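Local coordinates for Bd3459 (Bdellovibrio bacteriovorus, PDB 5CEC), which is a predatory endopeptidase, probably with serine-type D-Ala-D-Ala carboxypeptidase activity, bound here by the ankyrin-repeat immunity protein Bd3460, at residues L139-W149 with Q170-S181; S345-T354 with K403-N411. The protein carries 1 engineered substitution. All blocks are in the same frame, centred on the assembly; numbering follows the deposited sequence.

Overall arrangement
The two contacts lie on opposite sides of the centre of the chain, about 44 Å apart between centres and about 25 Å between nearest atoms, so they do not touch. Contact 1 packs helix 167-182 against the end of a strand in the mixed sheet and the loop that follows it. Contact 2 fixes a loop beside helix 394-411, in the part of the chain built on the larger antiparallel sheet. Its loop runs into strand 354-361, which bears Lys357 of a probable K(T/S)G-type motif of the serine active site. Bd3460 also lies against contact 2, whereas contact 1 touches no other protein chain and has a sulfate ion at one end.

Contact 1. Residues L139-W149 with Q170-S181; sequences LTFDENFLLAW and QASIVRATLTSS. With SO4 (sulfate ion), chain E.
Phe141 meets helix 170-181 with both a face and an edge. Over the face lies CG1 of Val174, a CH-pi contact 3.8 Å from the Phe141 ring centroid, while the CZ edge points at the carbonyl oxygen of Ala171. Phe141 CG sits between its backbone N and carbonyl carbon (chi1 65°), which tips the ring onto the helix. Val174 suits its place because a branched beta carbon gives a short, stiff knob.

Leu178 CD1 packs 3.5 Å from CD1 of Phe141, and Leu178 CD2 lies 3.7 Å from CD2 of Leu147 and also meets the edge of the Phe145 ring. Leu147 CD2 touches the methyl CG2 of Thr177. CB of Ser181 sits over the centre of the six-membered ring of Trp149, 3.5 Å from its centroid; a small serine lets the flat indole come this close. NE1 of Trp149 gives a hydrogen bond of 2.9 Å to O3 of a sulfate ion, probably from the crystallisation liquor, which Arg118 also binds.

Polar contacts gather at Gln170, whose extended chain brings its amide to the turn 142-145. Gln170 NE2 donates to Glu143 O at 2.8 Å, from 42° above the carbonyl plane, and also to a water that bridges Asp142 O and Phe145 O. A second water donates to OE1, so the amide's orientation is well defined. Asp142 OD1 accepts from Asn144 N in an Asx turn.

The helix packs on a strand end and loop of the mixed sheet, its N-to-C direction 148° from that of strand 139-141 (roughly antiparallel), with a closest axis approach of 10.2 Å. Strands 104-109 and 212-218 flank 135-141, and from within the loop Leu146 packs on Tyr254, Asn258 and Asn262 of helix 253-262.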
loop_
_atom_site.group_PDB
_atom_site.type_symbol
_atom_site.label_atom_id
_atom_site.label_comp_id
_atom_site.label_asym_id
_atom_site.label_seq_id
_atom_site.Cartn_x
_atom_site.Cartn_y
_atom_site.Cartn_z
ATOM N N LEU A 139 10.188 33.531 -6.192
ATOM C CA LEU A 139 9.440 32.330 -6.501
ATOM C C LEU A 139 8.020 32.496 -6.025
ATOM O O LEU A 139 7.778 32.648 -4.831
ATOM C CB LEU A 139 10.079 31.103 -5.864
ATOM C CG LEU A 139 9.365 29.773 -6.097
ATOM C CD1 LEU A 139 9.337 29.435 -7.585
ATOM C CD2 LEU A 139 10.008 28.649 -5.288
ATOM N N THR A 140 7.068 32.461 -6.935
ATOM C CA THR A 140 5.656 32.540 -6.561
ATOM C C THR A 140 4.929 31.319 -7.063
ATOM O O THR A 140 5.453 30.580 -7.872
ATOM C CB THR A 140 4.986 33.849 -7.045
ATOM O OG1 THR A 140 4.914 33.870 -8.467
ATOM C CG2 THR A 140 5.728 35.054 -6.527
ATOM N N PHE A 141 3.737 31.078 -6.527
ATOM C CA PHE A 141 2.979 29.871 -6.827
ATOM C C PHE A 141 1.499 30.131 -6.604
ATOM O O PHE A 141 1.134 30.979 -5.779
ATOM C CB PHE A 141 3.446 28.691 -5.969
ATOM C CG PHE A 141 3.191 28.888 -4.492
ATOM C CD1 PHE A 141 4.085 29.592 -3.698
ATOM C CD2 PHE A 141 2.020 28.434 -3.913
ATOM C CE1 PHE A 141 3.817 29.824 -2.371
ATOM C CE2 PHE A 141 1.758 28.683 -2.597
ATOM C CZ PHE A 141 2.649 29.369 -1.829
ATOM N N ASP A 142 0.658 29.407 -7.342
ATOM C CA ASP A 142 -0.796 29.577 -7.229
ATOM C C ASP A 142 -1.430 28.438 -6.417
ATOM O O ASP A 142 -0.763 27.577 -5.835
ATOM C CB ASP A 142 -1.455 29.775 -8.613
ATOM C CG ASP A 142 -1.492 28.535 -9.468
ATOM O OD1 ASP A 142 -1.253 27.404 -8.980
ATOM O OD2 ASP A 142 -1.782 28.712 -10.680
ATOM N N GLU A 143 -2.751 28.499 -6.336
ATOM C CA GLU A 143 -3.525 27.621 -5.482
ATOM C C GLU A 143 -3.673 26.207 -6.016
ATOM O O GLU A 143 -4.181 25.338 -5.328
ATOM C CB GLU A 143 -4.903 28.225 -5.163
ATOM C CG GLU A 143 -5.861 28.319 -6.341
ATOM C CD GLU A 143 -5.777 29.599 -7.149
ATOM O OE1 GLU A 143 -4.682 30.197 -7.328
ATOM O OE2 GLU A 143 -6.832 29.985 -7.670
ATOM N N ASN A 144 -3.143 25.950 -7.211
ATOM C CA ASN A 144 -3.142 24.610 -7.736
ATOM C C ASN A 144 -1.804 23.925 -7.602
ATOM O O ASN A 144 -1.672 22.792 -8.028
ATOM C CB ASN A 144 -3.613 24.620 -9.185
ATOM C CG ASN A 144 -5.049 25.042 -9.299
ATOM O OD1 ASN A 144 -5.894 24.559 -8.548
ATOM N ND2 ASN A 144 -5.334 25.911 -10.254
ATOM N N PHE A 145 -0.824 24.624 -7.011
ATOM C CA PHE A 145 0.479 24.016 -6.762
ATOM C C PHE A 145 0.426 23.321 -5.413
ATOM O O PHE A 145 0.560 23.951 -4.364
ATOM C CB PHE A 145 1.608 25.041 -6.802
ATOM C CG PHE A 145 2.965 24.441 -6.516
ATOM C CD1 PHE A 145 3.413 23.336 -7.233
ATOM C CD2 PHE A 145 3.755 24.933 -5.468
ATOM C CE1 PHE A 145 4.658 22.772 -6.949
ATOM C CE2 PHE A 145 4.992 24.377 -5.190
ATOM C CZ PHE A 145 5.442 23.291 -5.913
ATOM N N LEU A 146 0.152 22.031 -5.462
ATOM C CA LEU A 146 0.095 21.201 -4.274
ATOM C C LEU A 146 1.469 20.632 -4.037
ATOM O O LEU A 146 2.071 20.046 -4.934
ATOM C CB LEU A 146 -0.931 20.103 -4.401
ATOM C CG LEU A 146 -2.320 20.553 -4.860
ATOM C CD1 LEU A 146 -3.218 19.341 -5.097
ATOM C CD2 LEU A 146 -2.947 21.542 -3.874
ATOM N N LEU A 147 2.011 20.888 -2.861
ATOM C CA LEU A 147 3.343 20.436 -2.480
ATOM C C LEU A 147 3.268 19.872 -1.080
ATOM O O LEU A 147 2.889 20.599 -0.122
ATOM C CB LEU A 147 4.342 21.586 -2.521
ATOM C CG LEU A 147 5.755 21.263 -2.080
ATOM C CD1 LEU A 147 6.435 20.323 -3.066
ATOM C CD2 LEU A 147 6.555 22.544 -1.935
ATOM N N ALA A 148 3.588 18.585 -0.952
ATOM C CA ALA A 148 3.630 17.890 0.347
ATOM C C ALA A 148 4.909 17.100 0.333
ATOM O O ALA A 148 5.020 16.095 -0.362
ATOM C CB ALA A 148 2.452 16.955 0.510
ATOM N N TRP A 149 5.884 17.538 1.115
ATOM C CA TRP A 149 7.190 16.958 1.019
ATOM C C TRP A 149 7.196 15.443 1.164
ATOM O O TRP A 149 7.842 14.733 0.376
ATOM C CB TRP A 149 8.121 17.594 2.049
ATOM C CG TRP A 149 9.550 17.419 1.774
ATOM C CD1 TRP A 149 10.450 16.699 2.506
ATOM C CD2 TRP A 149 10.283 17.988 0.695
ATOM N NE1 TRP A 149 11.699 16.778 1.933
ATOM C CE2 TRP A 149 11.630 17.578 0.832
ATOM C CE3 TRP A 149 9.952 18.829 -0.365
ATOM C CZ2 TRP A 149 12.628 17.956 -0.073
ATOM C CZ3 TRP A 149 10.951 19.208 -1.247
ATOM C CH2 TRP A 149 12.267 18.777 -1.098
ATOM N N GLN A 170 -3.718 26.595 2.900
ATOM C CA GLN A 170 -2.919 25.774 1.982
ATOM C C GLN A 170 -1.649 26.516 1.605
ATOM O O GLN A 170 -0.551 25.943 1.654
ATOM C CB GLN A 170 -3.703 25.433 0.727
ATOM C CG GLN A 170 -2.919 24.623 -0.298
ATOM C CD GLN A 170 -3.741 24.417 -1.541
ATOM O OE1 GLN A 170 -4.822 23.824 -1.464
ATOM N NE2 GLN A 170 -3.286 24.949 -2.671
ATOM N N ALA A 171 -1.811 27.781 1.186
ATOM C CA ALA A 171 -0.684 28.585 0.688
ATOM C C ALA A 171 0.362 28.848 1.759
ATOM O O ALA A 171 1.554 28.821 1.458
ATOM C CB ALA A 171 -1.172 29.917 0.111
ATOM N N SER A 172 -0.073 29.050 3.004
ATOM C CA SER A 172 0.862 29.279 4.115
ATOM C C SER A 172 1.775 28.075 4.262
ATOM O O SER A 172 2.994 28.196 4.415
ATOM C CB SER A 172 0.083 29.502 5.432
ATOM O OG SER A 172 0.950 29.562 6.557
ATOM N N ILE A 173 1.169 26.902 4.174
ATOM C CA ILE A 173 1.909 25.653 4.360
ATOM C C ILE A 173 2.797 25.352 3.144
ATOM O O ILE A 173 3.937 24.951 3.317
ATOM C CB ILE A 173 0.958 24.493 4.679
ATOM C CG1 ILE A 173 0.192 24.822 5.962
ATOM C CG2 ILE A 173 1.728 23.178 4.821
ATOM C CD1 ILE A 173 1.008 24.819 7.230
ATOM N N VAL A 174 2.317 25.605 1.926
ATOM C CA VAL A 174 3.158 25.420 0.728
ATOM C C VAL A 174 4.348 26.366 0.786
ATOM O O VAL A 174 5.466 25.950 0.495
ATOM C CB VAL A 174 2.343 25.598 -0.559
ATOM C CG1 VAL A 174 3.235 25.578 -1.779
ATOM C CG2 VAL A 174 1.321 24.469 -0.659
ATOM N N ARG A 175 4.117 27.617 1.181
ATOM C CA ARG A 175 5.205 28.572 1.300
ATOM C C ARG A 175 6.250 28.084 2.294
ATOM O O ARG A 175 7.444 28.159 2.011
ATOM C CB ARG A 175 4.710 29.970 1.667
ATOM C CG ARG A 175 5.822 30.990 1.883
ATOM C CD ARG A 175 5.255 32.385 2.051
ATOM N NE ARG A 175 6.296 33.360 2.361
ATOM C CZ ARG A 175 6.794 33.630 3.564
ATOM N NH1 ARG A 175 6.347 33.022 4.660
ATOM N NH2 ARG A 175 7.750 34.544 3.672
ATOM N N ALA A 176 5.786 27.590 3.437
ATOM C CA ALA A 176 6.681 27.060 4.428
ATOM C C ALA A 176 7.481 25.863 3.936
ATOM O O ALA A 176 8.658 25.765 4.231
ATOM C CB ALA A 176 5.944 26.712 5.708
ATOM N N THR A 177 6.844 24.961 3.195
ATOM C CA THR A 177 7.541 23.812 2.652
ATOM C C THR A 177 8.544 24.235 1.565
ATOM O O THR A 177 9.650 23.701 1.499
ATOM C CB THR A 177 6.525 22.803 2.072
ATOM O OG1 THR A 177 5.599 22.443 3.099
ATOM C CG2 THR A 177 7.211 21.556 1.515
ATOM N N LEU A 178 8.161 25.202 0.729
ATOM C CA LEU A 178 9.091 25.748 -0.247
ATOM C C LEU A 178 10.308 26.348 0.444
ATOM O O LEU A 178 11.423 26.115 0.029
ATOM C CB LEU A 178 8.418 26.774 -1.142
ATOM C CG LEU A 178 7.515 26.226 -2.262
ATOM C CD1 LEU A 178 6.709 27.357 -2.884
ATOM C CD2 LEU A 178 8.338 25.487 -3.312
ATOM N N THR A 179 10.088 27.063 1.542
ATOM C CA THR A 179 11.154 27.743 2.240
ATOM C C THR A 179 12.059 26.750 2.960
ATOM O O THR A 179 13.282 26.873 2.896
ATOM C CB THR A 179 10.574 28.742 3.239
ATOM O OG1 THR A 179 9.773 29.719 2.560
ATOM C CG2 THR A 179 11.644 29.463 4.083
ATOM N N SER A 180 11.481 25.749 3.620
ATOM C CA SER A 180 12.276 24.900 4.507
ATOM C C SER A 180 12.785 23.633 3.847
ATOM O O SER A 180 13.719 23.028 4.343
ATOM C CB SER A 180 11.479 24.574 5.765
ATOM O OG SER A 180 11.266 25.760 6.509
ATOM N N SER A 181 12.183 23.244 2.715
ATOM C CA SER A 181 12.548 22.008 2.039
ATOM C C SER A 181 12.974 22.208 0.592
ATOM O O SER A 181 14.048 21.768 0.205
ATOM C CB SER A 181 11.384 21.007 2.103
ATOM O OG SER A 181 11.136 20.636 3.444
HETATM S S SO4 E . 15.177 16.200 4.403
HETATM O O1 SO4 E . 15.305 14.724 4.273
HETATM O O2 SO4 E . 15.199 16.613 5.820
HETATM O O3 SO4 E . 14.053 16.747 3.628
HETATM O O4 SO4 E . 16.373 16.879 3.775
HETATM O O HOH W 1 -0.727 26.178 -3.317
HETATM O O HOH W 2 -6.632 23.827 -3.417
HETATM O O HOH W 3 5.217 19.322 3.366
#

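Contact 2. Residues S345-T354 with K403-N411; sequences SYGGVMAGST and KNKVSQLIN
Lys403 lays its CE over the face of the Tyr346 ring, 3.4 Å from the centroid and almost above the centre. The two side chains cross at about a right angle, and the lysine chain, fully extended beyond CG, leaves Lys403 NZ over the same face, toward the rim, in a cation-pi contact 4.2 Å from the Tyr346 centroid. A long methylene chain ending in a charge serves here twice: its carbons pack on the aromatic face while NZ forms a salt bridge with Asp107 of the Bd3460 chain.

Met350 lies along the helix face on which Lys403, Val406 and Ile410 recur. Its chain turns at SD (chi3 -65°) and brings Met350 CE against CB of Lys403 at 3.5 Å, a tight approach, while Met350 SD lies 3.9 Å from CG1 of Val406 and CG is near Ile410 CD1; a long unbranched thioether can serve all three. The preceding residue, Val349, presses its CG2 onto CB of Ser407 at 3.6 Å and onto Ile410, whose CD1 also reaches the hydroxyls of Ser353 and Thr354.

A water ties the loop backbone to the helix through the hydroxyl of Ser407: it donates to Gly347 O and Ser407 OG and accepts from Met350 N, while Ser407 OG donates to Lys403 O at 2.8 Å. Ser353 OG donates in the carbonyl plane to Val349 O, on a lone pair, and so steadies the short 3-10 turn at 349-350.

The loop is thus held between a helix and the Bd3460 chain. Thr354 of the loop and Val406 and Ile410 of the helix all pack on Val371 of strand 364-373, Thr354 and Val406 also reach Phe380 of strand 376-385, and helix 394-411 packs on this sheet, with Leu409 touching His46 of strand 40-48.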
loop_
_atom_site.group_PDB
_atom_site.type_symbol
_atom_site.label_atom_id
_atom_site.label_comp_id
_atom_site.label_asym_id
_atom_site.label_seq_id
_atom_site.Cartn_x
_atom_site.Cartn_y
_atom_site.Cartn_z
ATOM N N SER A 345 4.335 -9.958 -0.434
ATOM C CA SER A 345 4.413 -11.310 0.182
ATOM C C SER A 345 3.047 -12.000 0.252
ATOM O O SER A 345 2.663 -12.656 1.232
ATOM C CB SER A 345 5.046 -11.223 1.563
ATOM O OG SER A 345 6.389 -10.813 1.463
ATOM N N TYR A 346 2.329 -11.923 -0.837
ATOM C CA TYR A 346 1.098 -12.707 -0.991
ATOM C C TYR A 346 1.462 -13.975 -1.737
ATOM O O TYR A 346 1.410 -13.998 -2.996
ATOM C CB TYR A 346 0.021 -11.909 -1.718
ATOM C CG TYR A 346 -0.847 -11.128 -0.785
ATOM C CD1 TYR A 346 -0.298 -10.339 0.223
ATOM C CD2 TYR A 346 -2.211 -11.177 -0.867
ATOM C CE1 TYR A 346 -1.107 -9.610 1.068
ATOM C CE2 TYR A 346 -3.002 -10.476 0.002
ATOM C CZ TYR A 346 -2.458 -9.678 0.943
ATOM O OH TYR A 346 -3.274 -9.002 1.811
ATOM N N GLY A 347 1.808 -15.024 -0.985
ATOM C CA GLY A 347 2.417 -16.239 -1.563
ATOM C C GLY A 347 1.409 -17.278 -2.003
ATOM O O GLY A 347 0.233 -16.996 -2.145
ATOM N N GLY A 348 1.884 -18.482 -2.244
ATOM C CA GLY A 348 1.033 -19.563 -2.655
ATOM C C GLY A 348 0.563 -19.386 -4.089
ATOM O O GLY A 348 1.264 -18.808 -4.941
ATOM N N VAL A 349 -0.638 -19.875 -4.363
ATOM C CA VAL A 349 -1.186 -19.777 -5.714
ATOM C C VAL A 349 -1.442 -18.343 -6.178
ATOM O O VAL A 349 -1.578 -18.112 -7.377
ATOM C CB VAL A 349 -2.449 -20.613 -5.881
ATOM C CG1 VAL A 349 -2.112 -22.088 -5.741
ATOM C CG2 VAL A 349 -3.575 -20.204 -4.940
ATOM N N MET A 350 -1.518 -17.380 -5.263
ATOM C CA MET A 350 -1.674 -15.990 -5.675
ATOM C C MET A 350 -0.449 -15.383 -6.326
ATOM O O MET A 350 -0.567 -14.415 -7.066
ATOM C CB MET A 350 -2.054 -15.110 -4.485
ATOM C CG MET A 350 -3.476 -15.345 -3.987
ATOM S SD MET A 350 -3.935 -14.404 -2.531
ATOM C CE MET A 350 -2.841 -15.065 -1.279
ATOM N N ALA A 351 0.738 -15.867 -5.958
ATOM C CA ALA A 351 1.970 -15.252 -6.436
ATOM C C ALA A 351 1.984 -15.265 -7.955
ATOM O O ALA A 351 1.872 -16.298 -8.565
ATOM C CB ALA A 351 3.167 -15.977 -5.847
ATOM N N GLY A 352 2.155 -14.083 -8.538
ATOM C CA GLY A 352 2.253 -13.922 -9.977
ATOM C C GLY A 352 0.963 -14.023 -10.757
ATOM O O GLY A 352 0.976 -13.820 -11.971
ATOM N N SER A 353 -0.131 -14.431 -10.100
ATOM C CA SER A 353 -1.425 -14.624 -10.768
ATOM C C SER A 353 -2.452 -13.569 -10.399
ATOM O O SER A 353 -3.467 -13.444 -11.068
ATOM C CB SER A 353 -2.012 -15.974 -10.364
ATOM O OG SER A 353 -2.376 -15.989 -8.994
ATOM N N THR A 354 -2.229 -12.863 -9.298
ATOM C CA THR A 354 -3.264 -12.080 -8.630
ATOM C C THR A 354 -2.866 -10.614 -8.624
ATOM O O THR A 354 -1.753 -10.272 -8.241
ATOM C CB THR A 354 -3.462 -12.619 -7.223
ATOM O OG1 THR A 354 -3.878 -13.977 -7.333
ATOM C CG2 THR A 354 -4.516 -11.846 -6.457
ATOM N N LYS A 403 -6.521 -14.553 2.280
ATOM C CA LYS A 403 -5.621 -15.204 1.338
ATOM C C LYS A 403 -6.064 -16.621 1.039
ATOM O O LYS A 403 -6.056 -17.058 -0.117
ATOM C CB LYS A 403 -4.204 -15.233 1.922
ATOM C CG LYS A 403 -3.565 -13.876 2.014
ATOM C CD LYS A 403 -2.168 -13.941 2.620
ATOM C CE LYS A 403 -1.514 -12.573 2.706
ATOM N NZ LYS A 403 -0.176 -12.639 3.321
ATOM N N ASN A 404 -6.491 -17.333 2.067
ATOM C CA ASN A 404 -6.971 -18.710 1.878
ATOM C C ASN A 404 -8.236 -18.755 1.059
ATOM O O ASN A 404 -8.379 -19.659 0.237
ATOM C CB ASN A 404 -7.113 -19.436 3.219
ATOM C CG ASN A 404 -5.753 -19.675 3.923
ATOM O OD1 ASN A 404 -4.689 -19.502 3.339
ATOM N ND2 ASN A 404 -5.799 -20.100 5.137
ATOM N N LYS A 405 -9.132 -17.793 1.256
ATOM C CA LYS A 405 -10.375 -17.758 0.443
ATOM C C LYS A 405 -10.067 -17.469 -1.037
ATOM O O LYS A 405 -10.655 -18.077 -1.958
ATOM C CB LYS A 405 -11.352 -16.709 0.988
ATOM C CG LYS A 405 -12.019 -17.109 2.302
ATOM C CD LYS A 405 -12.850 -15.981 2.858
ATOM C CE LYS A 405 -13.380 -16.258 4.236
ATOM N NZ LYS A 405 -14.306 -17.433 4.216
ATOM N N VAL A 406 -9.145 -16.541 -1.285
ATOM C CA VAL A 406 -8.766 -16.259 -2.674
ATOM C C VAL A 406 -8.035 -17.466 -3.275
ATOM O O VAL A 406 -8.267 -17.827 -4.440
ATOM C CB VAL A 406 -7.938 -14.966 -2.778
ATOM C CG1 VAL A 406 -7.483 -14.725 -4.216
ATOM C CG2 VAL A 406 -8.774 -13.815 -2.250
ATOM N N SER A 407 -7.199 -18.129 -2.481
ATOM C CA SER A 407 -6.483 -19.309 -2.968
ATOM C C SER A 407 -7.473 -20.417 -3.334
ATOM O O SER A 407 -7.318 -21.108 -4.354
ATOM C CB SER A 407 -5.491 -19.796 -1.924
ATOM O OG SER A 407 -4.525 -18.810 -1.676
ATOM N N GLN A 408 -8.513 -20.577 -2.519
ATOM C CA GLN A 408 -9.561 -21.578 -2.786
ATOM C C GLN A 408 -10.245 -21.265 -4.112
ATOM O O GLN A 408 -10.497 -22.186 -4.912
ATOM C CB GLN A 408 -10.578 -21.608 -1.638
ATOM C CG GLN A 408 -11.634 -22.702 -1.739
ATOM C CD GLN A 408 -11.034 -24.106 -1.732
ATOM O OE1 GLN A 408 -10.109 -24.410 -0.986
ATOM N NE2 GLN A 408 -11.559 -24.963 -2.578
ATOM N N LEU A 409 -10.561 -19.985 -4.340
ATOM C CA LEU A 409 -11.163 -19.574 -5.607
ATOM C C LEU A 409 -10.292 -19.943 -6.812
ATOM O O LEU A 409 -10.781 -20.443 -7.845
ATOM C CB LEU A 409 -11.495 -18.068 -5.585
ATOM C CG LEU A 409 -12.062 -17.474 -6.873
ATOM C CD1 LEU A 409 -13.422 -18.081 -7.223
ATOM C CD2 LEU A 409 -12.185 -15.968 -6.736
ATOM N N ILE A 410 -8.997 -19.731 -6.669
ATOM C CA ILE A 410 -8.057 -20.120 -7.717
ATOM C C ILE A 410 -8.033 -21.650 -7.928
ATOM O O ILE A 410 -8.075 -22.112 -9.076
ATOM C CB ILE A 410 -6.628 -19.573 -7.391
ATOM C CG1 ILE A 410 -6.604 -18.056 -7.546
ATOM C CG2 ILE A 410 -5.596 -20.203 -8.329
ATOM C CD1 ILE A 410 -5.384 -17.410 -6.941
ATOM N N ASN A 411 -7.993 -22.408 -6.828
ATOM C CA ASN A 411 -8.000 -23.877 -6.848
ATOM C C ASN A 411 -9.182 -24.383 -7.658
ATOM O O ASN A 411 -9.057 -25.318 -8.465
ATOM C CB ASN A 411 -8.170 -24.498 -5.418
ATOM C CG ASN A 411 -6.939 -24.395 -4.532
ATOM O OD1 ASN A 411 -5.819 -24.120 -4.984
ATOM N ND2 ASN A 411 -7.158 -24.639 -3.204
HETATM O O HOH W 4 -2.152 -18.025 -2.534
#